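Local atomic coordinates of aspartate aminotransferase (Rhodobacter sphaeroides, PDB entry 3NRA), a protein that probably catalyses the pyridoxal-phosphate-dependent transfer of an amino group from L-aspartate to 2-oxoglutarate, giving oxaloacetate and L-glutamate. Residues V42-H52 and R381-A391. Sequence-based numbering, arbitrary orientation.
Sequences VDFSHGDVDAH and RLNFSQDHEAA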
ATOM      1  N   VAL B  42     -26.014  14.150   0.718  1.00 17.53           N
ATOM      2  CA  VAL B  42     -24.906  13.985   1.639  1.00 16.97           C
ATOM      3  C   VAL B  42     -24.472  12.559   1.571  1.00 17.16           C
ATOM      4  O   VAL B  42     -25.287  11.644   1.685  1.00 16.77           O
ATOM      5  CB  VAL B  42     -25.295  14.353   3.084  1.00 17.09           C
ATOM      6  CG1 VAL B  42     -24.123  14.125   4.027  1.00 16.71           C
ATOM      7  CG2 VAL B  42     -25.757  15.847   3.162  1.00 16.67           C
ATOM      8  N   ASP B  43     -23.186  12.360   1.333  1.00 17.39           N
ATOM      9  CA  ASP B  43     -22.573  11.035   1.376  1.00 16.51           C
ATOM     10  C   ASP B  43     -21.926  10.839   2.754  1.00 15.95           C
ATOM     11  O   ASP B  43     -20.817  11.312   2.998  1.00 15.91           O
ATOM     12  CB  ASP B  43     -21.521  10.931   0.265  1.00 17.03           C
ATOM     13  CG  ASP B  43     -20.857   9.558   0.203  1.00 19.11           C
ATOM     14  OD1 ASP B  43     -21.060   8.714   1.123  1.00 18.60           O
ATOM     15  OD2 ASP B  43     -20.105   9.343  -0.747  1.00 20.38           O
ATOM     16  N   PHE B  44     -22.629  10.140   3.649  1.00 15.08           N
ATOM     17  CA  PHE B  44     -22.130   9.882   5.015  1.00 14.52           C
ATOM     18  C   PHE B  44     -21.190   8.661   5.064  1.00 15.06           C
ATOM     19  O   PHE B  44     -20.813   8.217   6.172  1.00 14.38           O
ATOM     20  CB  PHE B  44     -23.295   9.604   5.997  1.00 13.69           C
ATOM     21  CG  PHE B  44     -24.141  10.779   6.316  1.00 14.91           C
ATOM     22  CD1 PHE B  44     -23.666  11.794   7.143  1.00 13.66           C
ATOM     23  CD2 PHE B  44     -25.473  10.822   5.918  1.00 17.09           C
ATOM     24  CE1 PHE B  44     -24.467  12.830   7.516  1.00 15.54           C
ATOM     25  CE2 PHE B  44     -26.274  11.904   6.264  1.00 16.47           C
ATOM     26  CZ  PHE B  44     -25.763  12.899   7.081  1.00 16.04           C
ATOM     27  N   SER B  45     -20.824   8.090   3.904  1.00 15.30           N
ATOM     28  CA  SER B  45     -19.954   6.904   3.902  1.00 15.80           C
ATOM     29  C   SER B  45     -18.525   7.233   4.331  1.00 16.18           C
ATOM     30  O   SER B  45     -17.851   6.393   4.887  1.00 16.45           O
ATOM     31  CB  SER B  45     -19.974   6.184   2.536  1.00 15.65           C
ATOM     32  OG  SER B  45     -19.270   6.902   1.552  1.00 19.03           O
ATOM     33  N   HIS B  46     -18.085   8.472   4.105  1.00 16.96           N
ATOM     34  CA  HIS B  46     -16.781   8.936   4.613  1.00 16.93           C
ATOM     35  C   HIS B  46     -16.775  10.452   4.866  1.00 16.79           C
ATOM     36  O   HIS B  46     -17.741  11.163   4.521  1.00 17.48           O
ATOM     37  CB  HIS B  46     -15.660   8.554   3.628  1.00 16.78           C
ATOM     38  CG  HIS B  46     -15.820   9.154   2.276  1.00 18.69           C
ATOM     39  ND1 HIS B  46     -15.396  10.431   1.977  1.00 21.99           N
ATOM     40  CD2 HIS B  46     -16.381   8.667   1.144  1.00 20.26           C
ATOM     41  CE1 HIS B  46     -15.686  10.701   0.715  1.00 23.11           C
ATOM     42  NE2 HIS B  46     -16.293   9.654   0.192  1.00 23.28           N
ATOM     43  N   GLY B  47     -15.684  10.942   5.452  1.00 16.57           N
ATOM     44  CA  GLY B  47     -15.553  12.376   5.793  1.00 16.45           C
ATOM     45  C   GLY B  47     -15.464  13.321   4.591  1.00 16.53           C
ATOM     46  O   GLY B  47     -14.978  12.941   3.517  1.00 17.26           O
ATOM     47  N   ASP B  48     -15.934  14.551   4.795  1.00 15.88           N
ATOM     48  CA  ASP B  48     -15.955  15.576   3.772  1.00 16.72           C
ATOM     49  C   ASP B  48     -14.796  16.486   4.084  1.00 16.69           C
ATOM     50  O   ASP B  48     -14.827  17.218   5.075  1.00 15.05           O
ATOM     51  CB  ASP B  48     -17.286  16.337   3.824  1.00 16.85           C
ATOM     52  CG  ASP B  48     -17.399  17.407   2.772  1.00 19.36           C
ATOM     53  OD1 ASP B  48     -16.367  17.933   2.304  1.00 17.57           O
ATOM     54  OD2 ASP B  48     -18.546  17.764   2.446  1.00 21.94           O
ATOM     55  N   VAL B  49     -13.718  16.351   3.305  1.00 16.84           N
ATOM     56  CA  VAL B  49     -12.515  17.120   3.561  1.00 17.29           C
ATOM     57  C   VAL B  49     -12.587  18.518   2.881  1.00 17.48           C
ATOM     58  O   VAL B  49     -11.607  19.288   2.940  1.00 17.05           O
ATOM     59  CB  VAL B  49     -11.224  16.360   3.147  1.00 17.22           C
ATOM     60  CG1 VAL B  49     -11.162  14.990   3.846  1.00 16.74           C
ATOM     61  CG2 VAL B  49     -11.129  16.219   1.619  1.00 16.99           C
ATOM     62  N   ASP B  50     -13.736  18.837   2.247  1.00 17.37           N
ATOM     63  CA  ASP B  50     -14.057  20.224   1.864  1.00 18.46           C
ATOM     64  C   ASP B  50     -14.707  20.978   3.041  1.00 18.74           C
ATOM     65  O   ASP B  50     -14.374  22.100   3.297  1.00 19.27           O
ATOM     66  CB  ASP B  50     -14.971  20.269   0.619  1.00 18.83           C
ATOM     67  CG  ASP B  50     -14.342  19.590  -0.604  1.00 20.46           C
ATOM     68  OD1 ASP B  50     -13.120  19.488  -0.659  1.00 23.49           O
ATOM     69  OD2 ASP B  50     -15.071  19.134  -1.488  1.00 21.28           O
ATOM     70  N   ALA B  51     -15.599  20.310   3.776  1.00 18.67           N
ATOM     71  CA  ALA B  51     -16.256  20.918   4.950  1.00 18.24           C
ATOM     72  C   ALA B  51     -15.288  21.074   6.110  1.00 17.89           C
ATOM     73  O   ALA B  51     -15.377  22.025   6.871  1.00 18.63           O
ATOM     74  CB  ALA B  51     -17.468  20.080   5.388  1.00 16.01           C
ATOM     75  N   HIS B  52     -14.402  20.107   6.274  1.00 17.68           N
ATOM     76  CA  HIS B  52     -13.396  20.135   7.353  1.00 17.00           C
ATOM     77  C   HIS B  52     -12.022  19.870   6.728  1.00 16.45           C
ATOM     78  O   HIS B  52     -11.658  18.706   6.433  1.00 15.06           O
ATOM     79  CB  HIS B  52     -13.767  19.106   8.423  1.00 17.90           C
ATOM     80  CG  HIS B  52     -15.194  19.209   8.869  1.00 18.51           C
ATOM     81  ND1 HIS B  52     -15.619  20.143   9.789  1.00 16.36           N
ATOM     82  CD2 HIS B  52     -16.310  18.560   8.445  1.00 17.97           C
ATOM     83  CE1 HIS B  52     -16.925  20.034   9.953  1.00 18.44           C
ATOM     84  NE2 HIS B  52     -17.372  19.086   9.143  1.00 16.89           N
ATOM     85  N   ARG B 381     -24.273   3.077   9.531  1.00 12.17           N
ATOM     86  CA  ARG B 381     -23.229   3.973  10.007  1.00 12.48           C
ATOM     87  C   ARG B 381     -23.262   5.279   9.218  1.00 13.06           C
ATOM     88  O   ARG B 381     -23.433   5.268   7.998  1.00 12.26           O
ATOM     89  CB  ARG B 381     -21.840   3.342   9.894  1.00 12.08           C
ATOM     90  CG  ARG B 381     -20.823   4.002  10.789  1.00 11.99           C
ATOM     91  CD  ARG B 381     -19.428   3.667  10.431  1.00 14.60           C
ATOM     92  NE  ARG B 381     -19.091   4.165   9.089  1.00 15.29           N
ATOM     93  CZ  ARG B 381     -18.006   3.820   8.400  1.00 14.05           C
ATOM     94  NH1 ARG B 381     -17.095   3.022   8.929  1.00 15.24           N
ATOM     95  NH2 ARG B 381     -17.804   4.337   7.177  1.00 12.11           N
ATOM     96  N   LEU B 382     -23.088   6.391   9.946  1.00 13.85           N
ATOM     97  CA  LEU B 382     -22.912   7.705   9.375  1.00 14.36           C
ATOM     98  C   LEU B 382     -21.560   8.213   9.767  1.00 14.50           C
ATOM     99  O   LEU B 382     -21.219   8.184  10.930  1.00 14.62           O
ATOM    100  CB  LEU B 382     -23.971   8.650   9.913  1.00 14.72           C
ATOM    101  CG  LEU B 382     -25.363   8.564   9.270  1.00 16.55           C
ATOM    102  CD1 LEU B 382     -26.052   7.293   9.656  1.00 17.79           C
ATOM    103  CD2 LEU B 382     -26.222   9.787   9.664  1.00 15.49           C
ATOM    104  N   ASN B 383     -20.791   8.709   8.809  1.00 14.11           N
ATOM    105  CA  ASN B 383     -19.660   9.562   9.141  1.00 15.01           C
ATOM    106  C   ASN B 383     -20.143  11.008   9.099  1.00 14.89           C
ATOM    107  O   ASN B 383     -20.446  11.531   8.021  1.00 15.33           O
ATOM    108  CB  ASN B 383     -18.472   9.330   8.172  1.00 14.37           C
ATOM    109  CG  ASN B 383     -17.249  10.198   8.511  1.00 17.60           C
ATOM    110  OD1 ASN B 383     -17.386  11.372   8.858  1.00 17.40           O
ATOM    111  ND2 ASN B 383     -16.047   9.618   8.386  1.00 17.13           N
ATOM    112  N   PHE B 384     -20.201  11.656  10.261  1.00 14.85           N
ATOM    113  CA  PHE B 384     -20.767  12.999  10.354  1.00 14.83           C
ATOM    114  C   PHE B 384     -19.742  14.139  10.289  1.00 14.92           C
ATOM    115  O   PHE B 384     -20.084  15.292  10.556  1.00 15.85           O
ATOM    116  CB  PHE B 384     -21.702  13.142  11.600  1.00 15.17           C
ATOM    117  CG  PHE B 384     -21.012  12.975  12.929  1.00 15.09           C
ATOM    118  CD1 PHE B 384     -20.432  14.065  13.576  1.00 15.33           C
ATOM    119  CD2 PHE B 384     -21.020  11.743  13.576  1.00 14.21           C
ATOM    120  CE1 PHE B 384     -19.822  13.916  14.844  1.00 14.67           C
ATOM    121  CE2 PHE B 384     -20.438  11.588  14.811  1.00 15.43           C
ATOM    122  CZ  PHE B 384     -19.826  12.693  15.454  1.00 16.12           C
ATOM    123  N   SER B 385     -18.522  13.860   9.846  1.00 14.84           N
ATOM    124  CA  SER B 385     -17.591  14.951   9.499  1.00 14.83           C
ATOM    125  C   SER B 385     -17.994  15.527   8.144  1.00 15.21           C
ATOM    126  O   SER B 385     -17.404  15.213   7.103  1.00 15.16           O
ATOM    127  CB  SER B 385     -16.141  14.487   9.528  1.00 14.62           C
ATOM    128  OG  SER B 385     -15.271  15.587   9.364  1.00 12.85           O
ATOM    129  N   GLN B 386     -19.042  16.361   8.195  1.00 15.87           N
ATOM    130  CA  GLN B 386     -19.774  16.843   7.029  1.00 16.10           C
ATOM    131  C   GLN B 386     -20.032  18.321   7.196  1.00 17.18           C
ATOM    132  O   GLN B 386     -19.811  18.890   8.289  1.00 17.58           O
ATOM    133  CB  GLN B 386     -21.124  16.143   6.911  1.00 16.28           C
ATOM    134  CG  GLN B 386     -21.067  14.596   6.802  1.00 14.80           C
ATOM    135  CD  GLN B 386     -20.393  14.117   5.537  1.00 16.14           C
ATOM    136  OE1 GLN B 386     -20.386  14.829   4.482  1.00 15.17           O
ATOM    137  NE2 GLN B 386     -19.792  12.909   5.610  1.00 11.76           N
ATOM    138  N   ASP B 387     -20.535  18.948   6.134  1.00 17.59           N
ATOM    139  CA  ASP B 387     -21.146  20.264   6.252  1.00 18.80           C
ATOM    140  C   ASP B 387     -22.278  20.178   7.294  1.00 19.08           C
ATOM    141  O   ASP B 387     -23.113  19.305   7.202  1.00 17.45           O
ATOM    142  CB  ASP B 387     -21.700  20.732   4.908  1.00 18.52           C
ATOM    143  CG  ASP B 387     -22.417  22.087   5.007  1.00 21.50           C
ATOM    144  OD1 ASP B 387     -21.737  23.135   4.885  1.00 21.91           O
ATOM    145  OD2 ASP B 387     -23.658  22.109   5.189  1.00 22.02           O
ATOM    146  N   HIS B 388     -22.251  21.076   8.288  1.00 20.45           N
ATOM    147  CA  HIS B 388     -23.169  21.034   9.440  1.00 21.33           C
ATOM    148  C   HIS B 388     -24.625  21.072   9.009  1.00 21.74           C
ATOM    149  O   HIS B 388     -25.402  20.222   9.376  1.00 21.37           O
ATOM    150  CB  HIS B 388     -22.896  22.222  10.381  1.00 22.11           C
ATOM    151  CG  HIS B 388     -23.643  22.162  11.680  1.00 24.57           C
ATOM    152  ND1 HIS B 388     -23.007  22.210  12.903  1.00 28.80           N
ATOM    153  CD2 HIS B 388     -24.968  22.080  11.954  1.00 27.07           C
ATOM    154  CE1 HIS B 388     -23.902  22.129  13.871  1.00 28.97           C
ATOM    155  NE2 HIS B 388     -25.100  22.061  13.325  1.00 29.32           N
ATOM    156  N   GLU B 389     -24.995  22.094   8.276  1.00 23.53           N
ATOM    157  CA  GLU B 389     -26.388  22.274   7.904  1.00 24.71           C
ATOM    158  C   GLU B 389     -26.870  21.178   6.946  1.00 22.80           C
ATOM    159  O   GLU B 389     -27.965  20.660   7.114  1.00 22.23           O
ATOM    160  CB  GLU B 389     -26.601  23.658   7.304  1.00 26.04           C
ATOM    161  CG  GLU B 389     -26.429  24.770   8.358  1.00 32.69           C
ATOM    162  CD  GLU B 389     -26.831  26.131   7.850  1.00 40.78           C
ATOM    163  OE1 GLU B 389     -27.030  26.278   6.604  1.00 46.37           O
ATOM    164  OE2 GLU B 389     -26.976  27.060   8.692  1.00 46.32           O
ATOM    165  N   ALA B 390     -26.044  20.835   5.948  1.00 21.48           N
ATOM    166  CA  ALA B 390     -26.385  19.750   5.003  1.00 20.36           C
ATOM    167  C   ALA B 390     -26.580  18.421   5.748  1.00 18.78           C
ATOM    168  O   ALA B 390     -27.554  17.739   5.523  1.00 19.32           O
ATOM    169  CB  ALA B 390     -25.348  19.620   3.937  1.00 19.13           C
ATOM    170  N   ALA B 391     -25.723  18.148   6.725  1.00 17.64           N
ATOM    171  CA  ALA B 391     -25.804  16.917   7.509  1.00 16.86           C
ATOM    172  C   ALA B 391     -27.104  16.831   8.317  1.00 16.99           C
ATOM    173  O   ALA B 391     -27.742  15.787   8.373  1.00 15.70           O
ATOM    174  CB  ALA B 391     -24.576  16.803   8.459  1.00 15.77           C
TER
HETATM  175  O   HOH W   1     -21.165  14.114   1.649  1.00 35.45           O
HETATM  176  O   HOH W   2     -20.486   5.694   7.191  1.00 11.01           O
HETATM  177  O   HOH W   3     -15.198   6.996   7.068  1.00 16.59           O
HETATM  178  O   HOH W   4     -13.690  15.688   7.238  1.00 10.40           O
HETATM  179  O   HOH W   5     -20.709  17.311   3.679  1.00 16.42           O
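Q386 NE2 donates twice: across the contact to H46 O at 2.9 Å, and within 381-391 to N383 O, both near the amide plane. A water donates to Q386 OE1 and to D48 OD2, and accepts from D387 N. With CG anti to its carbonyl carbon (chi1 -58°), Q386 lays CG 3.8 Å from F44 CD1. A bend at chi2 (-65°) then turns the amide toward H46. The F44 ring is clamped between two methyls. V42 CG1 lies over the centre of one face, and L382 CD2 over the other, 3.8 Å from the ring centroid in a CH-pi contact. Two backbone bonds pin the segments together: N383 N to F44 O at 2.7 Å, and D48 N to S385 O at 2.8 Å. H52 NE2 donates to Q386 O at 2.6 Å, approaching from above the carbonyl plane. D48 OD1 accepts from D50 N and A51 N, which closes an Asx turn. R381 NH2 adds a weak bond to S45 O, while its NH1 is held by N190. R381 probably corresponds to the arginine that binds the substrate carboxylate in class I aminotransferases, so the contact probably backs the substrate pocket. H46 stacks on Y74 of the second subunit. Backbone hydrogen bonds tie V42 and F44 to strand 364-368 and L382 to strand 339-340, in one mixed sheet, while F384 packs on helix 304-324.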